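Local structure of FAD-dependent pyridine nucleotide-disulphide oxidoreductase (Desulfovibrio vulgaris, 3IWA) at residues A[312-315]-A[316-320]; A[276-279]-A[280-284]; A[411-414]-A[415-419]. The protein is probably a flavoprotein that uses FAD to pass electrons from a reduced pyridine nucleotide to a disulphide or similar acceptor. All coordinates share one frame; numbering follows the deposited sequence.

Contact 1 of 3, residues A[312-315]-A[316-320]; sequences GSMA and NRQGR
M314 and Q318 are joined by a backbone hydrogen bond in the first turns of the helix that runs on to residue 326. Q318 N bonds to M314 O at 2.9 Å, and the bond is almost straight, 171° at the hydrogen. G319 N reaches A315 O at 2.8 Å. Both are i to i+4 bonds of an alpha helix.

A water adds a polar link one turn long. It lies 3.0 Å from S313 OG and accepts from R317 NH1 at 2.8 Å. The turn of the serine side chain, chi1 52°, leaves OG beside this shared water.

The rest is packing. The R317 chain is extended from CG to NE and runs back past S313. S313 CB lies over one face of the guanidinium, off toward its rim, and is 3.9 Å from R317 NH1. S313 O also lies over a face of this group. M314 CE comes to R317 NH1 obliquely, at 4.0 Å. M314 also meets Q318: M314 CB is 3.8 Å from Q318 NE2, and M314 SD is near the same nitrogen. M314 is bent at chi2 and chi3, which carries its methyl to R317 while CB and SD stay by the amide.

The polar ends have partners beyond the two segments. Q318 OE1 accepts from G293 N. R317 NE binds N451 OD1 of the second subunit, and R317 NH2 binds V437 O of that subunit. R320 NH2 forms a salt bridge with D458 of the second subunit.

The chemistry implies a helix start that serves the dimer interface. The water and the S313 packing probably help to set the guanidinium, whose NE and NH2 bond to the second subunit. The Q318 amide instead ties the helix to its own chain.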
loop_
_atom_site.group_PDB
_atom_site.type_symbol
_atom_site.label_atom_id
_atom_site.label_comp_id
_atom_site.label_asym_id
_atom_site.label_seq_id
_atom_site.Cartn_x
_atom_site.Cartn_y
_atom_site.Cartn_z
ATOM N N GLY A 312 -7.241 -12.135 -12.705
ATOM C CA GLY A 312 -7.922 -11.091 -13.463
ATOM C C GLY A 312 -6.979 -9.935 -13.722
ATOM O O GLY A 312 -6.651 -9.650 -14.869
ATOM N N SER A 313 -6.502 -9.331 -12.637
ATOM C CA SER A 313 -5.636 -8.140 -12.666
ATOM C C SER A 313 -4.494 -8.125 -13.701
ATOM O O SER A 313 -4.135 -7.066 -14.225
ATOM C CB SER A 313 -5.030 -7.962 -11.273
ATOM O OG SER A 313 -4.407 -9.173 -10.831
ATOM N N MET A 314 -3.943 -9.297 -14.010
ATOM C CA MET A 314 -2.803 -9.401 -14.914
ATOM C C MET A 314 -3.184 -8.992 -16.342
ATOM O O MET A 314 -2.410 -8.342 -17.024
ATOM C CB MET A 314 -2.266 -10.823 -14.943
ATOM C CG MET A 314 -1.744 -11.388 -13.643
ATOM S SD MET A 314 -0.077 -10.926 -13.253
ATOM C CE MET A 314 -0.420 -9.648 -12.098
ATOM N N ALA A 315 -4.376 -9.391 -16.773
ATOM C CA ALA A 315 -4.912 -9.087 -18.109
ATOM C C ALA A 315 -4.665 -7.661 -18.581
ATOM O O ALA A 315 -3.953 -7.443 -19.563
ATOM C CB ALA A 315 -6.441 -9.396 -18.160
ATOM N N ASN A 316 -5.257 -6.706 -17.889
ATOM C CA ASN A 316 -5.147 -5.319 -18.272
ATOM C C ASN A 316 -3.721 -4.809 -18.314
ATOM O O ASN A 316 -3.353 -4.143 -19.262
ATOM C CB ASN A 316 -6.074 -4.422 -17.439
ATOM C CG ASN A 316 -7.520 -4.525 -17.924
ATOM O OD1 ASN A 316 -7.741 -4.913 -19.080
ATOM N ND2 ASN A 316 -8.506 -4.202 -17.061
ATOM N N ARG A 317 -2.904 -5.214 -17.358
ATOM C CA ARG A 317 -1.563 -4.673 -17.253
ATOM C C ARG A 317 -0.718 -5.252 -18.382
ATOM O O ARG A 317 -0.049 -4.509 -19.062
ATOM C CB ARG A 317 -0.968 -4.966 -15.896
ATOM C CG ARG A 317 -1.790 -4.378 -14.760
ATOM C CD ARG A 317 -1.216 -4.668 -13.400
ATOM N NE ARG A 317 -2.156 -4.270 -12.362
ATOM C CZ ARG A 317 -2.347 -4.901 -11.210
ATOM N NH1 ARG A 317 -1.654 -5.986 -10.913
ATOM N NH2 ARG A 317 -3.234 -4.431 -10.348
ATOM N N GLN A 318 -0.817 -6.563 -18.600
ATOM C CA GLN A 318 -0.042 -7.236 -19.647
ATOM C C GLN A 318 -0.547 -6.829 -21.046
ATOM O O GLN A 318 0.234 -6.692 -21.936
ATOM C CB GLN A 318 -0.061 -8.757 -19.519
ATOM C CG GLN A 318 0.490 -9.304 -18.221
ATOM C CD GLN A 318 0.318 -10.820 -18.118
ATOM O OE1 GLN A 318 -0.216 -11.450 -19.031
ATOM N NE2 GLN A 318 0.811 -11.405 -17.038
ATOM N N GLY A 319 -1.836 -6.604 -21.186
ATOM C CA GLY A 319 -2.418 -6.203 -22.451
ATOM C C GLY A 319 -1.878 -4.877 -22.920
ATOM O O GLY A 319 -1.570 -4.707 -24.112
ATOM N N ARG A 320 -1.751 -3.939 -21.977
ATOM C CA ARG A 320 -1.242 -2.627 -22.289
ATOM C C ARG A 320 0.151 -2.739 -22.827
ATOM O O ARG A 320 0.463 -2.146 -23.836
ATOM C CB ARG A 320 -1.268 -1.723 -21.081
ATOM C CG ARG A 320 -0.904 -0.307 -21.417
ATOM C CD ARG A 320 -1.159 0.615 -20.218
ATOM N NE ARG A 320 -1.335 1.999 -20.635
ATOM C CZ ARG A 320 -0.371 2.893 -20.735
ATOM N NH1 ARG A 320 -0.686 4.110 -21.121
ATOM N NH2 ARG A 320 0.887 2.597 -20.454
HETATM O O HOH W 1 -3.077 -7.288 -8.849
#

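Contact 2 of 3, residues A[276-279]-A[280-284]; sequences IIVD and TRMRT
D279 and R283 lie side by side across a tight reversal of the chain, their side chains pointing the same way, and all four hydrogen bonds across it involve D279. Residues D279 to M282 make a type I beta turn, closed by M282 N to D279 O at 2.9 Å. That donor stands above the carbonyl plane. D279 N bonds to R283 O, also at 2.9 Å, and so ties the two arms together beyond the turn.

The D279 side chain adds a second set of bonds. Its CG sits between the backbone N and the carbonyl carbon, chi1 74°, which turns the carboxylate back over the turn. OD1 accepts from R283 N at 3.0 Å, with the donor 46° out of the carboxylate plane. A weak bond from R281 N, at 125°, reaches the same oxygen.

Two CA-H...O contacts line the arms. T284 CA approaches I277 O at 3.5 Å, and V278 CA lies 3.2 Å from R283 O.

Apolar groups pack nearby. I276 CG2 meets T284 CG2 at 3.6 Å. V278 CG2 touches M282 CE at 4.0 Å, as the bent methionine chain crosses the valine at a slant. M282 also packs on Q318 and I322 of helix 314-326.

The polar ends are engaged with other parts of the chain. R281 NE forms a salt bridge with D330. R283 NE bonds to P287 O, and its guanidinium plane is nearly perpendicular to the D279 carboxylate. T284 OG1 bonds to I289 O.

The chemistry implies a turn held by backbone N-H groups rather than by a salt bridge from D279 to R281 or R283. Those N-H groups, with the arginines near by, would probably favour a charged D279. The reversal leads the chain from strand 276-277 toward strand 289-291.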
loop_
_atom_site.group_PDB
_atom_site.type_symbol
_atom_site.label_atom_id
_atom_site.label_comp_id
_atom_site.label_asym_id
_atom_site.label_seq_id
_atom_site.Cartn_x
_atom_site.Cartn_y
_atom_site.Cartn_z
ATOM N N ILE A 276 2.606 -21.028 -22.231
ATOM C CA ILE A 276 3.469 -20.364 -23.215
ATOM C C ILE A 276 4.544 -19.531 -22.495
ATOM O O ILE A 276 4.236 -18.752 -21.584
ATOM C CB ILE A 276 2.645 -19.467 -24.123
ATOM C CG1 ILE A 276 1.675 -20.291 -24.985
ATOM C CG2 ILE A 276 3.530 -18.617 -24.987
ATOM C CD1 ILE A 276 0.670 -19.451 -25.723
ATOM N N ILE A 277 5.801 -19.722 -22.888
ATOM C CA ILE A 277 6.910 -19.042 -22.267
ATOM C C ILE A 277 7.100 -17.737 -22.999
ATOM O O ILE A 277 7.264 -17.725 -24.210
ATOM C CB ILE A 277 8.186 -19.892 -22.308
ATOM C CG1 ILE A 277 8.031 -21.140 -21.435
ATOM C CG2 ILE A 277 9.445 -19.077 -21.866
ATOM C CD1 ILE A 277 9.223 -22.105 -21.585
ATOM N N VAL A 278 7.064 -16.634 -22.255
ATOM C CA VAL A 278 7.285 -15.302 -22.817
ATOM C C VAL A 278 8.408 -14.540 -22.114
ATOM O O VAL A 278 8.680 -14.737 -20.933
ATOM C CB VAL A 278 6.002 -14.474 -22.759
ATOM C CG1 VAL A 278 4.921 -15.153 -23.602
ATOM C CG2 VAL A 278 5.546 -14.294 -21.322
ATOM N N ASP A 279 9.043 -13.628 -22.846
ATOM C CA ASP A 279 9.993 -12.721 -22.235
ATOM C C ASP A 279 9.243 -11.548 -21.587
ATOM O O ASP A 279 8.000 -11.507 -21.600
ATOM C CB ASP A 279 11.046 -12.273 -23.262
ATOM C CG ASP A 279 10.524 -11.278 -24.280
ATOM O OD1 ASP A 279 9.376 -10.774 -24.160
ATOM O OD2 ASP A 279 11.298 -11.011 -25.239
ATOM N N THR A 280 9.981 -10.579 -21.057
ATOM C CA THR A 280 9.337 -9.528 -20.295
ATOM C C THR A 280 8.630 -8.543 -21.181
ATOM O O THR A 280 7.853 -7.750 -20.681
ATOM C CB THR A 280 10.310 -8.755 -19.413
ATOM O OG1 THR A 280 11.226 -8.101 -20.261
ATOM C CG2 THR A 280 11.052 -9.685 -18.478
ATOM N N ARG A 281 8.885 -8.592 -22.489
ATOM C CA ARG A 281 8.117 -7.789 -23.456
ATOM C C ARG A 281 6.802 -8.479 -23.873
ATOM O O ARG A 281 6.054 -7.953 -24.697
ATOM C CB ARG A 281 8.961 -7.496 -24.706
ATOM C CG ARG A 281 9.881 -6.321 -24.611
ATOM C CD ARG A 281 11.127 -6.617 -23.800
ATOM N NE ARG A 281 11.971 -5.421 -23.692
ATOM C CZ ARG A 281 13.072 -5.335 -22.933
ATOM N NH1 ARG A 281 13.493 -6.381 -22.228
ATOM N NH2 ARG A 281 13.770 -4.201 -22.885
ATOM N N MET A 282 6.563 -9.656 -23.286
ATOM C CA MET A 282 5.442 -10.555 -23.565
ATOM C C MET A 282 5.533 -11.278 -24.916
ATOM O O MET A 282 4.537 -11.805 -25.409
ATOM C CB MET A 282 4.087 -9.864 -23.349
ATOM C CG MET A 282 3.897 -9.223 -21.934
ATOM S SD MET A 282 4.188 -10.241 -20.461
ATOM C CE MET A 282 2.837 -11.405 -20.655
ATOM N N ARG A 283 6.742 -11.366 -25.468
ATOM C CA ARG A 283 7.025 -12.107 -26.691
ATOM C C ARG A 283 7.256 -13.574 -26.429
ATOM O O ARG A 283 8.041 -13.917 -25.565
ATOM C CB ARG A 283 8.307 -11.595 -27.369
ATOM C CG ARG A 283 8.203 -10.212 -27.986
ATOM C CD ARG A 283 9.382 -9.904 -28.912
ATOM N NE ARG A 283 9.035 -8.775 -29.769
ATOM C CZ ARG A 283 9.242 -7.496 -29.459
ATOM N NH1 ARG A 283 8.835 -6.538 -30.292
ATOM N NH2 ARG A 283 9.837 -7.172 -28.314
ATOM N N THR A 284 6.631 -14.432 -27.232
ATOM C CA THR A 284 6.879 -15.880 -27.187
ATOM C C THR A 284 8.243 -16.221 -27.811
ATOM O O THR A 284 9.029 -15.357 -28.092
ATOM C CB THR A 284 5.776 -16.641 -27.948
ATOM O OG1 THR A 284 5.858 -16.345 -29.340
ATOM C CG2 THR A 284 4.407 -16.233 -27.472
#

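Contact 3 of 3, residues A[411-414]-A[415-419]; sequences ALTA and RINAV
R415 folds back along the helix to A411 and grips one carbonyl oxygen side-on. R415 NE reaches A411 O at 3.0 Å and R415 NH1 reaches it at 3.1 Å. Both come from the same face of the carbonyl, and the oxygen lies 9° out of the guanidinium plane. Bends at chi2 (45°) and chi3 (71°) curl the chain back to bring this edge round. A411 CB is 3.5 Å from R415 NH1. The other end nitrogen, R415 NH2, forms a salt bridge with D448.

L412 and I416 lie side by side and point the same way. L412 CD1 meets I416 CG1 at 3.9 Å. The pair packs against the antiparallel sheet of the dimerisation domain, where both touch S350 and I416 also touches I402.

T413 and N417 form a second such pair, one turn apart. T413 CG2 approaches N417 ND2 at 4.0 Å. The amide faces the second subunit: OD1 accepts from V438 N of that subunit, and ND2 donates to A414 O of that subunit. A414 also packs on A414 of the second subunit.

Main-chain bonds run along the helix between these pairs. I416 N bonds to L412 O at 2.8 Å, and N417 N to T413 O at the same length. L412 O takes a second bond, from R415 N, whose donor stands above the carbonyl plane. A418 N to A414 O is weak, at 3.5 Å.

The chemistry implies a helix with separate faces. Leucine and isoleucine seat it on the sheet. A414, small and packed on its counterpart, probably allows the close approach of the two helices, with the buried N417 amide bonded to main-chain atoms of the other subunit. The arginine uses an A411 oxygen that no main-chain N-H of 415-419 takes.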
loop_
_atom_site.group_PDB
_atom_site.type_symbol
_atom_site.label_atom_id
_atom_site.label_comp_id
_atom_site.label_asym_id
_atom_site.label_seq_id
_atom_site.Cartn_x
_atom_site.Cartn_y
_atom_site.Cartn_z
ATOM N N ALA A 411 -9.335 -1.140 4.894
ATOM C CA ALA A 411 -8.245 -1.039 5.863
ATOM C C ALA A 411 -7.202 -2.152 5.677
ATOM O O ALA A 411 -6.026 -1.884 5.747
ATOM C CB ALA A 411 -8.796 -1.009 7.299
ATOM N N LEU A 412 -7.636 -3.374 5.411
ATOM C CA LEU A 412 -6.733 -4.525 5.155
ATOM C C LEU A 412 -5.962 -4.436 3.829
ATOM O O LEU A 412 -4.765 -4.746 3.736
ATOM C CB LEU A 412 -7.553 -5.810 5.095
ATOM C CG LEU A 412 -6.809 -7.074 4.647
ATOM C CD1 LEU A 412 -5.720 -7.403 5.673
ATOM C CD2 LEU A 412 -7.804 -8.250 4.468
ATOM N N THR A 413 -6.707 -4.079 2.801
ATOM C CA THR A 413 -6.177 -3.796 1.488
ATOM C C THR A 413 -5.016 -2.800 1.574
ATOM O O THR A 413 -3.952 -3.032 0.991
ATOM C CB THR A 413 -7.348 -3.353 0.526
ATOM O OG1 THR A 413 -7.974 -4.542 0.021
ATOM C CG2 THR A 413 -6.871 -2.558 -0.620
ATOM N N ALA A 414 -5.190 -1.741 2.356
ATOM C CA ALA A 414 -4.134 -0.755 2.539
ATOM C C ALA A 414 -2.855 -1.323 3.157
ATOM O O ALA A 414 -1.749 -0.814 2.924
ATOM C CB ALA A 414 -4.653 0.450 3.378
ATOM N N ARG A 415 -3.020 -2.351 3.975
ATOM C CA ARG A 415 -1.925 -2.960 4.671
ATOM C C ARG A 415 -1.288 -3.960 3.707
ATOM O O ARG A 415 -0.090 -4.010 3.552
ATOM C CB ARG A 415 -2.476 -3.648 5.932
ATOM C CG ARG A 415 -2.166 -3.044 7.311
ATOM C CD ARG A 415 -2.307 -1.548 7.521
ATOM N NE ARG A 415 -3.693 -1.167 7.527
ATOM C CZ ARG A 415 -4.226 -0.169 8.216
ATOM N NH1 ARG A 415 -5.525 0.045 8.083
ATOM N NH2 ARG A 415 -3.506 0.606 9.031
ATOM N N ILE A 416 -2.082 -4.781 3.049
ATOM C CA ILE A 416 -1.521 -5.723 2.068
ATOM C C ILE A 416 -0.809 -5.026 0.883
ATOM O O ILE A 416 0.250 -5.473 0.421
ATOM C CB ILE A 416 -2.630 -6.688 1.522
ATOM C CG1 ILE A 416 -3.219 -7.559 2.647
ATOM C CG2 ILE A 416 -2.084 -7.555 0.409
ATOM C CD1 ILE A 416 -2.192 -8.332 3.518
ATOM N N ASN A 417 -1.401 -3.940 0.376
ATOM C CA ASN A 417 -0.801 -3.201 -0.744
ATOM C C ASN A 417 0.563 -2.681 -0.412
ATOM O O ASN A 417 1.460 -2.755 -1.231
ATOM C CB ASN A 417 -1.641 -1.981 -1.116
ATOM C CG ASN A 417 -2.734 -2.289 -2.123
ATOM O OD1 ASN A 417 -2.839 -3.408 -2.638
ATOM N ND2 ASN A 417 -3.544 -1.269 -2.430
ATOM N N ALA A 418 0.700 -2.128 0.797
ATOM C CA ALA A 418 1.969 -1.548 1.233
ATOM C C ALA A 418 3.076 -2.542 1.065
ATOM O O ALA A 418 4.167 -2.182 0.622
ATOM C CB ALA A 418 1.908 -1.068 2.692
ATOM N N VAL A 419 2.822 -3.775 1.477
ATOM C CA VAL A 419 3.830 -4.802 1.418
ATOM C C VAL A 419 3.916 -5.476 0.029
ATOM O O VAL A 419 5.014 -5.806 -0.434
ATOM C CB VAL A 419 3.581 -5.844 2.543
ATOM C CG1 VAL A 419 4.559 -6.962 2.433
ATOM C CG2 VAL A 419 3.606 -5.161 3.950
#

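Overall arrangement
Along the chain the order is contact 2, contact 1, contact 3. Contacts 2 and 1 are neighbours, with centres 14 Å apart. They touch where M282 CE packs on Q318 OE1, so the turn after strand 276-277 rests on helix 314-326. Contact 3 lies on helix 409-423, in the dimerisation domain. Its centre is 21 Å from that of contact 1 and 30 Å from that of contact 2. Contacts 1 and 3 do not touch, their nearest atoms being about 8 Å apart, yet both meet the second subunit, including its V437. The dimer interface therefore draws on at least these two helices, while contact 2 stays within its own chain.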